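Local coordinates for glycosyl hydrolase family 2, TIM barrel domain protein (Parabacteroides merdae ATCC 43184, PDB 6DXU) that probably hydrolyses beta-glucuronides in the human gut, as a bacterial beta-glucuronidase of glycoside hydrolase family 2, at residues 110-115 and 192-197; 367-372 and 414-419; 464-469 and 477-482; 487-492 and 541-546. All blocks are in the same frame, centred on the assembly; numbering follows the deposited sequence.

Contact 1. Residues 110-115 and 192-197; sequences LDFDGA and RYLNLV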
# COMPACT_ATOMS: atom_id res chain seq x y z
N LEU D 110 10.79 -9.17 25.15
CA LEU D 110 12.12 -9.22 24.58
C LEU D 110 12.69 -7.82 24.58
O LEU D 110 12.09 -6.91 24.00
CB LEU D 110 12.10 -9.77 23.15
CG LEU D 110 11.62 -11.20 22.93
CD1 LEU D 110 11.49 -11.47 21.41
CD2 LEU D 110 12.56 -12.19 23.60
N ASP D 111 13.82 -7.63 25.25
CA ASP D 111 14.40 -6.31 25.46
C ASP D 111 15.74 -6.28 24.73
O ASP D 111 16.69 -6.95 25.15
CB ASP D 111 14.55 -6.04 26.96
CG ASP D 111 15.26 -4.72 27.25
OD1 ASP D 111 15.18 -3.80 26.42
OD2 ASP D 111 15.87 -4.62 28.33
N PHE D 112 15.82 -5.50 23.65
CA PHE D 112 17.01 -5.41 22.81
C PHE D 112 17.87 -4.25 23.29
O PHE D 112 17.47 -3.09 23.15
CB PHE D 112 16.63 -5.20 21.35
CG PHE D 112 15.92 -6.37 20.70
CD1 PHE D 112 14.56 -6.58 20.90
CD2 PHE D 112 16.61 -7.24 19.86
CE1 PHE D 112 13.91 -7.65 20.29
CE2 PHE D 112 15.95 -8.32 19.24
CZ PHE D 112 14.61 -8.52 19.46
N ASP D 113 19.06 -4.54 23.83
CA ASP D 113 20.02 -3.46 24.11
C ASP D 113 20.42 -2.74 22.83
O ASP D 113 20.76 -1.55 22.87
CB ASP D 113 21.28 -4.01 24.79
CG ASP D 113 21.09 -4.28 26.27
OD1 ASP D 113 19.93 -4.25 26.75
OD2 ASP D 113 22.11 -4.55 26.96
N GLY D 114 20.38 -3.43 21.69
CA GLY D 114 20.73 -2.83 20.42
C GLY D 114 21.02 -3.88 19.36
O GLY D 114 21.66 -4.89 19.67
N ALA D 115 20.57 -3.65 18.13
CA ALA D 115 20.72 -4.61 17.03
C ALA D 115 20.78 -3.83 15.72
O ALA D 115 20.07 -2.84 15.57
CB ALA D 115 19.56 -5.60 17.00
N ARG D 192 24.35 -6.43 20.61
CA ARG D 192 24.24 -6.14 22.03
C ARG D 192 23.27 -7.14 22.64
O ARG D 192 22.48 -7.75 21.92
CB ARG D 192 23.74 -4.71 22.31
CG ARG D 192 24.65 -3.60 21.81
CD ARG D 192 24.15 -2.26 22.34
NE ARG D 192 24.76 -1.14 21.62
CZ ARG D 192 24.16 0.02 21.41
NH1 ARG D 192 22.92 0.21 21.85
NH2 ARG D 192 24.79 0.98 20.75
N TYR D 193 23.34 -7.30 23.96
CA TYR D 193 22.55 -8.32 24.64
C TYR D 193 21.08 -8.22 24.29
O TYR D 193 20.50 -7.14 24.24
CB TYR D 193 22.69 -8.19 26.15
CG TYR D 193 24.05 -8.57 26.67
CD1 TYR D 193 24.55 -9.86 26.49
CD2 TYR D 193 24.85 -7.64 27.31
CE1 TYR D 193 25.81 -10.22 26.95
CE2 TYR D 193 26.13 -8.00 27.79
CZ TYR D 193 26.59 -9.27 27.61
OH TYR D 193 27.84 -9.63 28.07
N LEU D 194 20.48 -9.39 24.12
CA LEU D 194 19.05 -9.54 23.98
C LEU D 194 18.56 -10.19 25.26
O LEU D 194 19.03 -11.28 25.61
CB LEU D 194 18.71 -10.39 22.76
CG LEU D 194 17.25 -10.89 22.63
CD1 LEU D 194 16.27 -9.72 22.66
CD2 LEU D 194 17.07 -11.72 21.36
N ASN D 195 17.63 -9.54 25.94
CA ASN D 195 17.19 -9.97 27.25
C ASN D 195 15.77 -10.50 27.17
O ASN D 195 14.90 -9.90 26.52
CB ASN D 195 17.22 -8.82 28.27
CG ASN D 195 18.56 -8.10 28.29
OD1 ASN D 195 19.54 -8.65 28.78
ND2 ASN D 195 18.60 -6.88 27.75
N LEU D 196 15.54 -11.62 27.85
CA LEU D 196 14.19 -12.08 28.12
C LEU D 196 13.79 -11.48 29.46
O LEU D 196 14.45 -11.75 30.47
CB LEU D 196 14.12 -13.60 28.15
CG LEU D 196 12.73 -14.18 28.45
CD1 LEU D 196 11.81 -13.85 27.31
CD2 LEU D 196 12.82 -15.69 28.65
N VAL D 197 12.72 -10.70 29.48
CA VAL D 197 12.32 -9.98 30.68
C VAL D 197 10.95 -10.48 31.08
O VAL D 197 9.98 -10.30 30.34
CB VAL D 197 12.29 -8.46 30.45
CG1 VAL D 197 11.88 -7.74 31.74
CG2 VAL D 197 13.66 -7.97 29.97
O HOH W 1 19.89 -6.36 21.35
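Asp111 and Asn195 form the hydrogen-bonded pair of this antiparallel ladder: Asp111 N gives to Asn195 O at 2.8 Å, and Asn195 N returns to Asp111 O at 2.9 Å. Further along the pair, Asp113 N meets Tyr193 O almost head-on at 3.0 Å and Arg192 N reaches Gly114 O at 3.2 Å. A water accepts from Gly114 N and lies 3.0 Å from Arg192 O.

Polar side chains add to the pairing. Asn195 ND2 makes two weak bonds, to Asp111 O and Asp113 OD1. Arg192 is extended from CG to NE and holds Asp113 O in its guanidinium plane, NH1 to O 3.0 Å, while Glu334, Gln369 and Tyr135 take further bonds from the same group.

The apolar contact centres on Leu194. With CG anti to the backbone N (chi1 168°), its CD1 sits 3.6 Å from the Phe112 ring centroid, only 6° off the normal, a CH-pi contact over the middle of the ring. Leu110 CD2 touches Leu196 CD1 at 4.1 Å.

These are the two inner strands of a four-stranded sheet, flanked by 30-32 and 138-141. Leu110, Phe112 and Leu194 face the second sheet of the sugar-binding-domain sandwich, against Leu164, Ile166 and Val121, while Asp111 on the other face pairs with Lys30.

Contact 2. Residues 367-372 and 414-419; sequences HYQQSE and VQHHNH
Gln369 and Gln415 join a beta-alpha loop of the TIM barrel, the one leading into helix 372-381, to the end of helix 399-416. Gln369 NE2 donates to Gln415 OE1 at 2.8 Å in a nearly straight bond (167°). The acceptor lies in the donor's amide plane, yet the two amides are turned 70° against each other. The Gln369 chain is fully extended, with CG anti to the backbone N, and on its way it passes His416: CG comes 3.5 Å from His416 CE1. The same CE1 meets the backbone oxygen of the next residue, Gln370 O, in the ring plane at 3.4 Å.

A second direct link lies at Glu372, whose chain bends at chi2 (138°) to bring its carboxylate to His419. His419 NE2 donates to the anti lone pair of Glu372 OE2 at 2.7 Å.

In the next layer, a water bridges Gln369 NE2, Gln370 O and His416 NE2. The two imidazoles are held from behind: His419 ND1 bonds to Asp379, and His416 ND1 to Glu387. Glu387 also takes the backbone N of Gln370, so a single carboxylate positions both segments. Gln415 NE2 turns to Ser137 O, and Ser371 is the N-cap of helix 372-381, next to Glu372. Another water bridges the two segments, donating to Glu372 OE1 at 3.3 Å and to Gln415 OE1 at 3.2 Å.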
# COMPACT_ATOMS: atom_id res chain seq x y z
N HIS D 367 29.75 8.03 17.28
CA HIS D 367 28.72 8.73 16.52
C HIS D 367 27.32 8.19 16.79
O HIS D 367 26.43 8.36 15.94
CB HIS D 367 29.05 8.68 15.03
CG HIS D 367 30.39 9.25 14.70
ND1 HIS D 367 30.80 10.50 15.12
CD2 HIS D 367 31.45 8.72 14.03
CE1 HIS D 367 32.03 10.73 14.71
NE2 HIS D 367 32.45 9.67 14.04
N TYR D 368 27.08 7.57 17.94
CA TYR D 368 25.78 6.96 18.16
C TYR D 368 25.57 6.67 19.64
O TYR D 368 26.51 6.71 20.45
CB TYR D 368 25.61 5.67 17.33
CG TYR D 368 26.88 4.84 17.33
CD1 TYR D 368 27.24 4.08 18.43
CD2 TYR D 368 27.74 4.83 16.22
CE1 TYR D 368 28.42 3.32 18.44
CE2 TYR D 368 28.91 4.08 16.22
CZ TYR D 368 29.25 3.32 17.33
OH TYR D 368 30.44 2.59 17.31
N GLN D 369 24.31 6.41 19.99
CA GLN D 369 23.97 5.95 21.33
C GLN D 369 24.68 4.63 21.60
O GLN D 369 24.75 3.76 20.73
CB GLN D 369 22.46 5.77 21.46
CG GLN D 369 22.00 5.18 22.80
CD GLN D 369 20.48 5.01 22.88
OE1 GLN D 369 19.72 5.61 22.10
NE2 GLN D 369 20.04 4.17 23.81
N GLN D 370 25.22 4.47 22.80
CA GLN D 370 25.98 3.26 23.09
C GLN D 370 25.27 2.43 24.15
O GLN D 370 24.29 2.87 24.76
CB GLN D 370 27.42 3.62 23.50
CG GLN D 370 28.20 4.14 22.28
CD GLN D 370 29.71 4.01 22.42
OE1 GLN D 370 30.22 3.50 23.43
NE2 GLN D 370 30.43 4.45 21.40
N SER D 371 25.75 1.20 24.33
CA SER D 371 25.18 0.30 25.34
C SER D 371 25.00 1.00 26.68
O SER D 371 25.88 1.74 27.14
CB SER D 371 26.11 -0.90 25.53
OG SER D 371 25.75 -1.62 26.69
N GLU D 372 23.87 0.74 27.34
CA GLU D 372 23.66 1.31 28.67
C GLU D 372 24.71 0.84 29.68
O GLU D 372 24.93 1.51 30.69
CB GLU D 372 22.26 1.00 29.20
CG GLU D 372 21.94 1.83 30.48
CD GLU D 372 20.53 2.40 30.50
OE1 GLU D 372 19.60 1.73 29.99
OE2 GLU D 372 20.34 3.52 31.02
N VAL D 414 15.35 10.03 26.13
CA VAL D 414 14.45 9.35 27.04
C VAL D 414 15.16 8.20 27.75
O VAL D 414 15.03 8.02 28.97
CB VAL D 414 13.20 8.85 26.28
CG1 VAL D 414 12.42 7.84 27.12
CG2 VAL D 414 12.30 10.03 25.91
N GLN D 415 15.95 7.42 27.01
CA GLN D 415 16.57 6.25 27.62
C GLN D 415 17.74 6.59 28.54
O GLN D 415 17.92 5.91 29.55
CB GLN D 415 17.03 5.26 26.54
CG GLN D 415 15.84 4.58 25.87
CD GLN D 415 16.20 3.85 24.61
OE1 GLN D 415 17.35 3.49 24.40
NE2 GLN D 415 15.19 3.59 23.77
N HIS D 416 18.52 7.64 28.24
CA HIS D 416 19.72 7.95 29.02
C HIS D 416 19.57 9.21 29.88
O HIS D 416 20.57 9.68 30.45
CB HIS D 416 20.93 8.08 28.10
CG HIS D 416 21.37 6.78 27.51
ND1 HIS D 416 22.33 6.67 26.53
CD2 HIS D 416 20.98 5.51 27.80
CE1 HIS D 416 22.49 5.40 26.21
NE2 HIS D 416 21.70 4.67 26.97
N HIS D 417 18.35 9.73 30.00
CA HIS D 417 18.10 10.98 30.73
C HIS D 417 18.65 10.96 32.15
O HIS D 417 19.10 12.00 32.65
CB HIS D 417 16.59 11.22 30.77
CG HIS D 417 16.18 12.29 31.72
ND1 HIS D 417 15.87 12.03 33.04
CD2 HIS D 417 15.95 13.61 31.54
CE1 HIS D 417 15.53 13.16 33.64
NE2 HIS D 417 15.56 14.13 32.75
N ASN D 418 18.58 9.82 32.83
CA ASN D 418 18.89 9.82 34.25
C ASN D 418 20.38 9.78 34.56
O ASN D 418 20.75 9.97 35.72
CB ASN D 418 18.21 8.64 34.96
CG ASN D 418 16.69 8.63 34.82
OD1 ASN D 418 16.06 9.68 34.67
ND2 ASN D 418 16.09 7.44 34.85
N HIS D 419 21.24 9.53 33.57
CA HIS D 419 22.66 9.38 33.86
C HIS D 419 23.32 10.71 34.21
O HIS D 419 23.40 11.59 33.35
CB HIS D 419 23.39 8.76 32.67
CG HIS D 419 22.97 7.35 32.40
ND1 HIS D 419 23.34 6.30 33.20
CD2 HIS D 419 22.16 6.83 31.44
CE1 HIS D 419 22.79 5.19 32.74
NE2 HIS D 419 22.08 5.48 31.66
O HOH W 2 21.67 2.29 25.38
O HOH W 3 18.83 2.03 26.83

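Contact 3. Residues 464-469 and 477-482; sequences MTAIRR and VDVYSP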
# COMPACT_ATOMS: atom_id res chain seq x y z
N MET D 464 23.10 20.41 27.21
CA MET D 464 23.47 21.19 26.04
C MET D 464 23.39 20.33 24.78
O MET D 464 23.69 19.14 24.81
CB MET D 464 24.89 21.75 26.19
CG MET D 464 25.12 22.64 27.43
SD MET D 464 24.25 24.21 27.22
CE MET D 464 25.65 25.27 26.84
N THR D 465 22.99 20.95 23.67
CA THR D 465 23.13 20.30 22.37
C THR D 465 24.47 20.66 21.75
O THR D 465 25.07 21.70 22.04
CB THR D 465 22.00 20.69 21.41
OG1 THR D 465 22.09 22.09 21.11
CG2 THR D 465 20.63 20.39 22.01
N ALA D 466 24.93 19.80 20.84
CA ALA D 466 26.19 20.06 20.15
C ALA D 466 26.21 19.37 18.80
O ALA D 466 25.46 18.41 18.56
CB ALA D 466 27.40 19.60 20.97
N ILE D 467 27.10 19.84 17.92
CA ILE D 467 27.48 19.14 16.70
C ILE D 467 28.97 19.33 16.49
O ILE D 467 29.61 20.17 17.14
CB ILE D 467 26.73 19.63 15.44
CG1 ILE D 467 26.98 21.12 15.19
CG2 ILE D 467 25.24 19.34 15.54
CD1 ILE D 467 26.31 21.64 13.90
N ARG D 468 29.53 18.55 15.56
CA ARG D 468 30.92 18.67 15.15
C ARG D 468 31.01 18.90 13.64
O ARG D 468 30.39 18.17 12.86
CB ARG D 468 31.73 17.42 15.53
CG ARG D 468 33.19 17.53 15.12
CD ARG D 468 34.01 16.27 15.40
NE ARG D 468 35.35 16.50 14.86
CZ ARG D 468 35.67 16.32 13.59
NH1 ARG D 468 34.77 15.84 12.73
NH2 ARG D 468 36.90 16.60 13.17
N ARG D 469 31.78 19.92 13.26
CA ARG D 469 32.15 20.26 11.88
C ARG D 469 30.93 20.39 10.96
O ARG D 469 30.66 19.57 10.08
CB ARG D 469 33.15 19.27 11.29
CG ARG D 469 33.95 19.92 10.16
CD ARG D 469 34.61 18.90 9.25
NE ARG D 469 33.75 18.57 8.12
CZ ARG D 469 34.14 17.85 7.08
NH1 ARG D 469 35.39 17.40 7.02
NH2 ARG D 469 33.28 17.59 6.09
N VAL D 477 23.36 25.21 17.57
CA VAL D 477 23.54 24.36 18.74
C VAL D 477 24.10 25.15 19.90
O VAL D 477 24.65 26.25 19.74
CB VAL D 477 24.45 23.16 18.40
CG1 VAL D 477 23.77 22.25 17.42
CG2 VAL D 477 25.77 23.67 17.82
N ASP D 478 24.00 24.57 21.10
CA ASP D 478 24.55 25.21 22.30
C ASP D 478 26.08 25.21 22.28
O ASP D 478 26.71 26.22 22.59
CB ASP D 478 24.05 24.50 23.55
CG ASP D 478 22.55 24.59 23.71
OD1 ASP D 478 22.01 25.69 23.53
OD2 ASP D 478 21.92 23.56 24.02
N VAL D 479 26.68 24.07 21.94
CA VAL D 479 28.12 23.84 22.01
C VAL D 479 28.59 23.36 20.64
O VAL D 479 27.90 22.56 20.00
CB VAL D 479 28.46 22.80 23.11
CG1 VAL D 479 29.94 22.39 23.06
CG2 VAL D 479 28.07 23.32 24.50
N TYR D 480 29.72 23.86 20.17
CA TYR D 480 30.18 23.58 18.82
C TYR D 480 31.63 23.12 18.81
O TYR D 480 32.46 23.66 19.54
CB TYR D 480 30.04 24.81 17.91
CG TYR D 480 30.45 24.52 16.49
CD1 TYR D 480 29.59 23.83 15.63
CD2 TYR D 480 31.69 24.93 15.99
CE1 TYR D 480 29.97 23.54 14.33
CE2 TYR D 480 32.07 24.66 14.68
CZ TYR D 480 31.20 23.96 13.86
OH TYR D 480 31.55 23.67 12.56
N SER D 481 31.93 22.11 17.99
CA SER D 481 33.30 21.68 17.71
C SER D 481 33.64 21.86 16.24
O SER D 481 32.92 21.35 15.38
CB SER D 481 33.52 20.21 18.09
OG SER D 481 34.89 19.83 17.86
N PRO D 482 34.72 22.57 15.92
CA PRO D 482 35.23 22.55 14.55
C PRO D 482 36.11 21.33 14.31
O PRO D 482 36.24 20.47 15.19
CB PRO D 482 36.06 23.84 14.48
CG PRO D 482 36.65 23.91 15.87
CD PRO D 482 35.54 23.42 16.80
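Asp478 meets Thr465 and Met464 from CB to OD2, at the start of a parallel strand pair in the TIM barrel. Its CB lies 3.3 Å from Thr465 O and, on another side, touches the sulfur and methyl of Met464, a chain bent round at chi2 and chi3. CG, placed beside the backbone N (chi1 -62°), comes close to Thr465 OG1. At the tip, OD2 accepts from Thr465 N at 2.8 Å, in an almost straight bond (174°) on the anti side of the carboxylate. The same oxygen also bonds to His457 NE2. The grip is reciprocal, because Asp478 N donates back to Thr465 OG1 at 3.1 Å; that hydroxyl has a second partner in His453. Each residue thus offers its backbone N to the other's side-chain oxygen.

Beyond it the strands pair in parallel, though Ile467 N stands 3.5 Å from Val479 O. Val479 N gives to Thr465 O at 2.9 Å and Ser481 N to Ile467 O at 3.1 Å, after which Ser481 O receives Arg469 N at 2.8 Å. Ile467 brings CG1 to the edge of the Tyr480 ring, 3.8 Å from CD1, and packs its CG2 on Val477 CG1. On the other face Ala466 CB rests against Val479 CB.

Strand 464-468 runs between strands 422-429 and 479-481. Helix 442-459 covers the face of Thr465 and Ile467 through Ala456 and Met449. Arg468 and Ser481, on the opposite face, bond to Val513 of strand 512-513, and Arg468 also forms a salt bridge with Glu430.

Contact 4. Residues 487-492 and 541-546; sequences GWYRGV and GDERAG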
# COMPACT_ATOMS: atom_id res chain seq x y z
N GLY D 487 48.90 18.83 12.79
CA GLY D 487 49.95 17.84 12.71
C GLY D 487 49.52 16.52 12.14
O GLY D 487 50.32 15.58 12.09
N TRP D 488 48.25 16.38 11.74
CA TRP D 488 47.89 15.14 11.07
C TRP D 488 47.31 15.43 9.70
O TRP D 488 48.05 15.43 8.72
CB TRP D 488 46.95 14.29 11.92
CG TRP D 488 46.83 12.91 11.32
CD1 TRP D 488 45.74 12.36 10.70
CD2 TRP D 488 47.88 11.94 11.22
NE1 TRP D 488 46.04 11.09 10.25
CE2 TRP D 488 47.35 10.81 10.56
CE3 TRP D 488 49.22 11.92 11.65
CZ2 TRP D 488 48.12 9.67 10.31
CZ3 TRP D 488 49.98 10.78 11.40
CH2 TRP D 488 49.43 9.67 10.74
N TYR D 489 46.00 15.71 9.62
CA TYR D 489 45.40 15.93 8.31
C TYR D 489 45.81 17.26 7.71
O TYR D 489 45.68 17.44 6.49
CB TYR D 489 43.87 15.84 8.38
CG TYR D 489 43.36 14.43 8.63
CD1 TYR D 489 42.56 14.15 9.72
CD2 TYR D 489 43.72 13.39 7.78
CE1 TYR D 489 42.11 12.87 9.95
CE2 TYR D 489 43.28 12.10 8.00
CZ TYR D 489 42.46 11.85 9.09
OH TYR D 489 42.00 10.57 9.33
N ARG D 490 46.32 18.19 8.51
CA ARG D 490 46.75 19.48 8.00
C ARG D 490 47.72 20.13 8.97
O ARG D 490 47.60 19.99 10.19
CB ARG D 490 45.54 20.40 7.75
CG ARG D 490 45.86 21.71 7.07
CD ARG D 490 44.58 22.40 6.59
NE ARG D 490 43.87 21.57 5.61
CZ ARG D 490 44.10 21.59 4.30
NH1 ARG D 490 45.04 22.40 3.81
NH2 ARG D 490 43.40 20.82 3.48
N GLY D 491 48.69 20.85 8.41
CA GLY D 491 49.59 21.67 9.19
C GLY D 491 50.52 20.92 10.12
O GLY D 491 50.78 19.72 9.98
N VAL D 492 51.00 21.65 11.12
CA VAL D 492 51.97 21.13 12.08
C VAL D 492 51.35 21.19 13.46
O VAL D 492 50.52 22.07 13.75
CB VAL D 492 53.28 21.94 12.02
CG1 VAL D 492 53.89 21.83 10.62
CG2 VAL D 492 53.01 23.42 12.37
N GLY D 541 44.43 23.78 10.25
CA GLY D 541 44.59 22.42 10.73
C GLY D 541 43.32 21.59 10.61
O GLY D 541 43.21 20.54 11.25
N ASP D 542 42.37 22.03 9.78
CA ASP D 542 41.12 21.32 9.61
C ASP D 542 41.24 20.25 8.53
O ASP D 542 42.02 20.37 7.58
CB ASP D 542 39.98 22.29 9.26
CG ASP D 542 40.26 23.09 7.99
OD1 ASP D 542 41.29 23.81 7.96
OD2 ASP D 542 39.46 23.00 7.04
N GLU D 543 40.46 19.18 8.70
CA GLU D 543 40.35 18.15 7.67
C GLU D 543 39.34 18.59 6.61
O GLU D 543 38.18 18.89 6.93
CB GLU D 543 39.93 16.81 8.28
CG GLU D 543 39.70 15.70 7.26
CD GLU D 543 38.94 14.50 7.83
OE1 GLU D 543 38.75 14.46 9.07
OE2 GLU D 543 38.53 13.61 7.04
N ARG D 544 39.78 18.63 5.36
CA ARG D 544 38.93 18.93 4.21
C ARG D 544 38.84 17.71 3.30
O ARG D 544 39.61 16.75 3.43
CB ARG D 544 39.48 20.13 3.42
CG ARG D 544 39.47 21.42 4.21
CD ARG D 544 40.33 22.49 3.56
NE ARG D 544 40.84 23.41 4.57
CZ ARG D 544 41.78 24.32 4.36
NH1 ARG D 544 42.18 25.09 5.36
NH2 ARG D 544 42.33 24.46 3.16
N ALA D 545 37.89 17.77 2.36
CA ALA D 545 37.68 16.67 1.42
C ALA D 545 38.98 16.29 0.72
O ALA D 545 39.67 17.15 0.16
CB ALA D 545 36.60 17.05 0.40
N GLY D 546 39.32 15.00 0.77
CA GLY D 546 40.54 14.49 0.19
C GLY D 546 41.69 14.32 1.16
O GLY D 546 42.60 13.53 0.89
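Arg490 and Arg544 cross at about a right angle, yet their guanidinium groups lie flat on one another, centres 3.6 Å apart and planes at 8°. The overlap is offset: Arg544 NH2 stands over the rim of the Arg490 group, 3.5 Å from Arg490 NH1. Two donors meet there, so the stack itself makes no hydrogen bond, and the like charges are probably offset by nearby carboxylates. Asp542 holds Arg544 side-on, with NE to OD2 at 2.9 Å and NH1 to OD1 at 3.0 Å, a two-pronged salt bridge that fixes the rotation of the group. Arg490 is pinned at its edge instead. Its chain leaves with CG anti to the backbone N and bends at chi3 (-61°), bringing NE to Asp542 O at 3.0 Å within the guanidinium plane. On the way, Arg490 CB packs on Gly541 CA at 3.7 Å. Arg490 NH2 has a salt bridge to Asp547, whose carboxylate also receives the backbone N of Arg544.

Tyr489 and Glu543 lie side by side, pointing the same way. Glu543 CD sits about 4.0 Å above the plane of the Tyr489 ring, toward its rim, and Trp488 CD1 lies over the centre of the opposite face. The Tyr489 hydroxyl bonds to Lys612 and Arg601.

Both segments are loops that follow barrel strands, 479-481 and 512-513, which is consistent with a place at the C-terminal rim where TIM-barrel enzymes carry their active sites. The Tyr489 side chain is about 10 Å from a bound bicine, and Trp488 meets Trp563 of that pocket.

From the N terminus the four contacts follow in series, each closing before the next opens, with no nesting or crossing. Contact 1 closes a loop of 76 residues within the sugar-binding domain. Contact 2 spans 41 residues of the TIM barrel, contact 3 only seven between successive barrel strands, and contact 4 joins loops 48 residues apart. Contacts 1 and 2 touch across the two domains, where the Arg192 guanidinium also packs on Gln370 and Ser371. Contacts 3 and 4 also meet, Arg469 NH1 packing on Glu543 O, which ties the end of strand 464-468 to the loop at 541-546. Contacts 1 and 4 lie on opposite sides of the chain's centre, about 41 Å apart between centres.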